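Local coordinates for protein Aac(6')-ib (Escherichia coli, PDB 1V0C) that probably transfers the acetyl group of acetyl-CoA to the 6'-amino group of aminoglycosides such as kanamycin, conferring antibiotic resistance, at residues Gly113-Asp118 with Pro147-Ile152. The protein carries 2 engineered substitutions. Sequence-based numbering, arbitrary orientation. Where two conformers were deposited one is given.
With CA (calcium ion), chain D; KNC (kanamycin c), chain C.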
loop_
_atom_site.group_PDB
_atom_site.type_symbol
_atom_site.label_atom_id
_atom_site.label_comp_id
_atom_site.label_asym_id
_atom_site.label_seq_id
_atom_site.Cartn_x
_atom_site.Cartn_y
_atom_site.Cartn_z
ATOM N N GLY A 113 -13.796 9.737 -1.970
ATOM C CA GLY A 113 -13.020 9.728 -0.716
ATOM C C GLY A 113 -12.271 8.435 -0.394
ATOM O O GLY A 113 -11.453 8.377 0.542
ATOM N N VAL A 114 -12.542 7.372 -1.148
ATOM C CA VAL A 114 -11.916 6.069 -0.834
ATOM C C VAL A 114 -10.488 6.057 -1.387
ATOM O O VAL A 114 -10.268 6.411 -2.537
ATOM C CB VAL A 114 -12.749 4.879 -1.399
ATOM C CG1 VAL A 114 -12.026 3.498 -1.199
ATOM C CG2 VAL A 114 -14.131 4.863 -0.749
ATOM N N ARG A 115 -9.539 5.675 -0.531
ATOM C CA ARG A 115 -8.152 5.465 -0.902
ATOM C C ARG A 115 -7.769 4.012 -0.700
ATOM O O ARG A 115 -8.134 3.416 0.299
ATOM C CB ARG A 115 -7.209 6.341 -0.065
ATOM C CG ARG A 115 -7.464 7.864 -0.184
ATOM C CD ARG A 115 -6.990 8.488 -1.532
ATOM N NE ARG A 115 -7.403 9.904 -1.581
ATOM C CZ ARG A 115 -8.613 10.312 -1.963
ATOM N NH1 ARG A 115 -9.525 9.424 -2.365
ATOM N NH2 ARG A 115 -8.917 11.604 -1.945
ATOM N N GLY A 116 -7.029 3.450 -1.645
ATOM C CA GLY A 116 -6.449 2.130 -1.444
ATOM C C GLY A 116 -4.958 2.229 -1.170
ATOM O O GLY A 116 -4.337 3.244 -1.484
ATOM N N ILE A 117 -4.411 1.185 -0.543
ATOM C CA ILE A 117 -2.974 1.071 -0.256
ATOM C C ILE A 117 -2.387 -0.290 -0.664
ATOM O O ILE A 117 -3.089 -1.338 -0.670
ATOM C CB ILE A 117 -2.647 1.355 1.228
ATOM C CG1 ILE A 117 -3.350 0.341 2.148
ATOM C CG2 ILE A 117 -3.039 2.806 1.603
ATOM C CD1 ILE A 117 -2.860 0.398 3.600
ATOM N N ASP A 118 -1.105 -0.242 -1.033
ATOM C CA ASP A 118 -0.248 -1.405 -1.271
ATOM C C ASP A 118 1.113 -1.088 -0.668
ATOM O O ASP A 118 1.517 0.067 -0.635
ATOM C CB ASP A 118 -0.043 -1.649 -2.773
ATOM C CG ASP A 118 -1.336 -1.772 -3.528
ATOM O OD1 ASP A 118 -1.957 -2.845 -3.435
ATOM O OD2 ASP A 118 -1.713 -0.811 -4.246
ATOM N N PRO A 147 -8.633 15.572 4.823
ATOM C CA PRO A 147 -10.013 15.552 5.360
ATOM C C PRO A 147 -11.053 15.027 4.348
ATOM O O PRO A 147 -12.193 14.759 4.724
ATOM C CB PRO A 147 -10.282 17.042 5.711
ATOM C CG PRO A 147 -9.304 17.811 4.878
ATOM C CD PRO A 147 -8.086 16.946 4.779
ATOM N N GLU A 148 -10.649 14.868 3.087
ATOM C CA GLU A 148 -11.543 14.363 2.040
ATOM C C GLU A 148 -11.698 12.830 1.995
ATOM O O GLU A 148 -12.624 12.307 1.369
ATOM C CB GLU A 148 -11.073 14.858 0.691
ATOM C CG GLU A 148 -11.208 16.382 0.506
ATOM C CD GLU A 148 -10.580 16.835 -0.808
ATOM O OE1 GLU A 148 -10.870 16.244 -1.850
ATOM O OE2 GLU A 148 -9.742 17.744 -0.788
ATOM N N VAL A 149 -10.764 12.152 2.656
ATOM C CA VAL A 149 -10.665 10.703 2.674
ATOM C C VAL A 149 -11.698 10.120 3.639
ATOM O O VAL A 149 -11.830 10.579 4.770
ATOM C CB VAL A 149 -9.238 10.266 3.046
ATOM C CG1 VAL A 149 -9.182 8.756 3.304
ATOM C CG2 VAL A 149 -8.254 10.712 1.918
ATOM N N THR A 150 -12.471 9.161 3.154
ATOM C CA THR A 150 -13.574 8.621 3.952
ATOM C C THR A 150 -13.285 7.224 4.471
ATOM O O THR A 150 -13.815 6.837 5.516
ATOM C CB THR A 150 -14.865 8.553 3.143
ATOM O OG1 THR A 150 -14.590 7.868 1.914
ATOM C CG2 THR A 150 -15.438 9.974 2.876
ATOM N N LYS A 151 -12.444 6.486 3.738
ATOM C CA LYS A 151 -12.243 5.046 3.968
ATOM C C LYS A 151 -11.011 4.577 3.218
ATOM O O LYS A 151 -10.725 5.018 2.100
ATOM C CB LYS A 151 -13.485 4.263 3.510
ATOM C CG LYS A 151 -13.423 2.719 3.590
ATOM C CD LYS A 151 -14.809 2.120 3.237
ATOM C CE LYS A 151 -14.971 1.964 1.721
ATOM N NZ LYS A 151 -16.319 1.458 1.288
ATOM N N ILE A 152 -10.248 3.709 3.862
ATOM C CA ILE A 152 -9.090 3.137 3.205
ATOM C C ILE A 152 -9.413 1.684 2.868
ATOM O O ILE A 152 -10.004 0.970 3.669
ATOM C CB ILE A 152 -7.798 3.315 4.050
ATOM C CG1 ILE A 152 -7.580 4.813 4.331
ATOM C CG2 ILE A 152 -6.583 2.758 3.309
ATOM C CD1 ILE A 152 -6.671 5.106 5.469
HETATM CA CA CA D . -8.182 18.994 -0.014
HETATM C C2 KNC C . 1.153 -4.285 -7.598
HETATM C C3 KNC C . 0.905 -5.822 -7.550
HETATM C C4 KNC C . 0.958 -6.318 -6.102
HETATM C C5 KNC C . -0.026 -5.484 -5.292
HETATM C C6 KNC C . 0.335 -5.760 -3.916
HETATM C C7 KNC C . -4.706 -1.372 -7.683
HETATM C C8 KNC C . -3.375 -0.719 -8.093
HETATM C C9 KNC C . -2.237 -1.761 -8.179
HETATM C C10 KNC C . -2.135 -2.652 -6.909
HETATM C C11 KNC C . -3.516 -3.267 -6.460
HETATM C C12 KNC C . -4.577 -2.142 -6.341
HETATM C C13 KNC C . -2.969 1.016 -9.772
HETATM C C14 KNC C . -3.867 1.857 -10.706
HETATM C C15 KNC C . -4.049 1.160 -12.066
HETATM C C16 KNC C . -2.689 0.835 -12.716
HETATM C C17 KNC C . -1.795 0.025 -11.751
HETATM C C18 KNC C . -0.430 -0.340 -12.432
HETATM N N2 KNC C . -3.380 -4.088 -5.214
HETATM N N3 KNC C . -5.813 -0.359 -7.720
HETATM N N4 KNC C . -4.838 1.979 -12.991
HETATM C C1 KNC C . 0.150 -3.507 -6.694
HETATM O O5 KNC C . 0.167 -4.041 -5.385
HETATM O O7 KNC C . 1.799 -6.585 -8.394
HETATM O O8 KNC C . 0.571 -7.700 -5.993
HETATM O O9 KNC C . -1.188 -3.660 -7.203
HETATM O O1 KNC C . -0.712 -5.206 -3.122
HETATM O O10 KNC C . -0.972 -1.108 -8.418
HETATM O O11 KNC C . -3.649 -0.229 -9.396
HETATM O O12 KNC C . -1.675 0.737 -10.436
HETATM O O13 KNC C . -5.134 2.081 -10.093
HETATM O O14 KNC C . -2.939 0.083 -13.912
HETATM O O15 KNC C . 0.685 0.084 -11.620
HETATM N N6 KNC C . 0.986 -3.793 -8.959
HETATM O O HOH W 1 -8.456 14.308 -1.657
HETATM O O HOH W 2 -7.051 16.856 -0.056
HETATM O O HOH W 3 -9.495 20.953 -1.523
#
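R115 lays its side chain over V149, which lies in the loop leading into strand 151-154, a small example of how an arginine can be apolar along its stem and polar at its tip. R115 N donates a hydrogen bond to K151 O (3.0 Å), and on the same backbone R115 O receives a CA-H...O contact from I152, with which R115 pairs in parallel. Beyond CB, R115 CG rests on V149 CG2 at 3.6 Å. The chain then bends (chi2 -74°), which brings NE and CZ past the same methyl, so that V149 CG2 sits over one guanidinium face, offset toward its rim. R115 NH1 donates hydrogen bonds to V114 O, 3.1 Å away and well above that carbonyl plane, and to P112 O. NH2 reaches, in the guanidinium plane, a water weakly shared with E148 OE1; E148 OE2 binds calcium at 2.1 Å. In the loops before the strands, T150 N gives a hydrogen bond to G113 O (2.9 Å), while T150 OG1 is held by D111. Further along, I117 CG2 meets I152 CG2 at 3.9 Å, and D118 OD1 accepts hydrogen bonds from N2 and O1 of the bound kanamycin C. Strands 114-121 and 151-154, with helix 131-144 between them in the chain, form a beta-alpha-beta unit of the GNAT domain; the helix packs on I117 and I152, and strands 88-97 and 183-191 flank the pair.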